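Local coordinates for FMN-dependent NADH:quinone oxidoreductase 1 (Bacillus anthracis, PDB 3U7I), which probably uses FMN and NADH to reduce electrophilic quinones and to cleave the azo bond of aromatic azo compounds to amines, at residues C[47-52]-C[111-116]. Numbering follows the deposited sequence.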
# COMPACT_ATOMS: atom_id res chain seq x y z
N ILE C 47 8.11 16.08 -5.72
CA ILE C 47 6.69 16.02 -5.39
C ILE C 47 6.55 15.52 -3.96
O ILE C 47 7.16 14.51 -3.58
CB ILE C 47 5.89 15.14 -6.40
CG1 ILE C 47 4.40 15.11 -6.05
CG2 ILE C 47 6.46 13.72 -6.47
CD1 ILE C 47 3.56 14.34 -7.06
N ASN C 48 5.79 16.24 -3.16
CA ASN C 48 5.57 15.87 -1.77
C ASN C 48 4.22 15.20 -1.64
O ASN C 48 3.19 15.87 -1.74
CB ASN C 48 5.65 17.11 -0.88
CG ASN C 48 7.06 17.67 -0.76
OD1 ASN C 48 8.04 16.92 -0.71
ND2 ASN C 48 7.17 18.99 -0.71
N LEU C 49 4.23 13.89 -1.44
CA LEU C 49 3.00 13.09 -1.49
C LEU C 49 2.02 13.42 -0.37
O LEU C 49 0.83 13.14 -0.49
CB LEU C 49 3.30 11.59 -1.50
CG LEU C 49 4.23 11.10 -2.62
CD1 LEU C 49 4.31 9.57 -2.64
CD2 LEU C 49 3.79 11.64 -3.96
N TYR C 50 2.51 14.01 0.72
CA TYR C 50 1.64 14.36 1.84
C TYR C 50 1.39 15.86 1.96
O TYR C 50 0.90 16.35 2.98
CB TYR C 50 2.18 13.77 3.16
CG TYR C 50 1.92 12.28 3.25
CD1 TYR C 50 2.74 11.36 2.61
CD2 TYR C 50 0.81 11.81 3.94
CE1 TYR C 50 2.48 9.99 2.68
CE2 TYR C 50 0.53 10.47 4.01
CZ TYR C 50 1.36 9.56 3.39
OH TYR C 50 1.04 8.23 3.49
N ASP C 51 1.73 16.59 0.89
CA ASP C 51 1.48 18.03 0.83
C ASP C 51 0.90 18.44 -0.52
O ASP C 51 -0.08 19.19 -0.58
CB ASP C 51 2.76 18.82 1.12
CG ASP C 51 2.49 20.29 1.39
OD1 ASP C 51 1.70 20.60 2.31
OD2 ASP C 51 3.08 21.12 0.67
N ASP C 52 1.50 17.96 -1.61
CA ASP C 52 0.98 18.24 -2.94
C ASP C 52 -0.31 17.44 -3.15
O ASP C 52 -0.60 16.51 -2.39
CB ASP C 52 2.00 17.88 -4.03
CG ASP C 52 3.28 18.68 -3.92
OD1 ASP C 52 3.24 19.84 -3.44
OD2 ASP C 52 4.34 18.15 -4.30
N SER C 111 0.31 4.88 2.29
CA SER C 111 -0.92 4.98 1.50
C SER C 111 -0.80 5.97 0.34
O SER C 111 -1.26 5.69 -0.77
CB SER C 111 -2.11 5.33 2.38
OG SER C 111 -1.88 6.53 3.08
N LYS C 112 -0.20 7.13 0.59
CA LYS C 112 -0.08 8.13 -0.48
C LYS C 112 0.90 7.70 -1.58
O LYS C 112 0.79 8.15 -2.71
CB LYS C 112 0.24 9.53 0.06
CG LYS C 112 -0.88 10.18 0.89
CD LYS C 112 -2.23 10.19 0.17
CE LYS C 112 -2.22 11.03 -1.12
NZ LYS C 112 -3.60 11.16 -1.73
N LEU C 113 1.84 6.80 -1.26
CA LEU C 113 2.72 6.26 -2.30
C LEU C 113 1.95 5.28 -3.21
O LEU C 113 2.22 5.18 -4.41
CB LEU C 113 3.97 5.60 -1.70
CG LEU C 113 5.05 5.13 -2.69
CD1 LEU C 113 5.40 6.23 -3.69
CD2 LEU C 113 6.30 4.65 -1.95
N LYS C 114 1.00 4.56 -2.63
CA LYS C 114 0.07 3.76 -3.44
C LYS C 114 -0.73 4.67 -4.38
O LYS C 114 -0.85 4.36 -5.57
CB LYS C 114 -0.87 2.92 -2.57
CG LYS C 114 -1.81 2.02 -3.38
CD LYS C 114 -1.06 1.28 -4.50
CE LYS C 114 -1.87 0.13 -5.12
NZ LYS C 114 -3.21 0.52 -5.64
N ASP C 115 -1.28 5.77 -3.86
CA ASP C 115 -1.99 6.73 -4.70
C ASP C 115 -1.09 7.23 -5.83
O ASP C 115 -1.53 7.41 -6.96
CB ASP C 115 -2.47 7.94 -3.90
CG ASP C 115 -3.62 7.61 -2.99
OD1 ASP C 115 -4.30 6.60 -3.23
OD2 ASP C 115 -3.85 8.39 -2.04
N TYR C 116 0.18 7.48 -5.50
CA TYR C 116 1.13 7.94 -6.51
C TYR C 116 1.34 6.86 -7.57
O TYR C 116 1.36 7.16 -8.77
CB TYR C 116 2.46 8.37 -5.88
CG TYR C 116 3.44 8.96 -6.87
CD1 TYR C 116 3.32 10.29 -7.29
CD2 TYR C 116 4.47 8.20 -7.40
CE1 TYR C 116 4.23 10.84 -8.21
CE2 TYR C 116 5.37 8.73 -8.33
CZ TYR C 116 5.25 10.04 -8.72
OH TYR C 116 6.15 10.56 -9.63
O HOH W 1 -0.07 7.81 5.62
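The aliphatic part of Lys112 lies over one face of the Tyr50 ring, its CG 3.6 Å from the ring centroid and displaced toward the CZ-CE2 side in a CH-pi contact. Lys112 CB reaches the same ring at CE1 and CZ, so two successive carbons of the lysine rest on the phenol end. Beyond CG the chain bends at chi2 and again at chi3, which turns the ammonium away from Tyr50 and back along its own helix. There NZ forms a salt bridge with Asp115 OD2 at 2.8 Å, meeting it on the anti side of the carboxylate and somewhat out of its plane, and it also bonds to the carbonyl of Val54. The phenol end of Tyr50 reaches the first turn of helix 111-120, where Lys112 N donates a nearly straight but weak bond to Tyr50 OH (3.3 Å, 168°). Ser111 OG lies nearby, yet its stronger partner is Asp115 of the second subunit, so this helix start also belongs to the dimer interface. In the flavodoxin-like fold, the contact joins the C-terminal end of strand 43-48, one of the two edge strands of this chain's parallel sheet, and the loop leaving it, to the helix that follows strand 97-103. Leu49 enters between Leu113 and Tyr116: CD1 meets Leu113 CD1 at 3.7 Å and also touches Tyr116 CB, while CD2 lies against Tyr116 CD1 at 3.6 Å. The side chains of Leu49 and Tyr116 cross at about a right angle. Farther along the same ring, Ile47 CD1 approaches Tyr116 CE1 obliquely at 3.7 Å, brought there by an extended chain with CG1 anti to the backbone N (chi1 -179°). Ile88 and Phe92 of helix 76-94, together with Leu8 and Ile10 of strand 6-11, also pack against Tyr116.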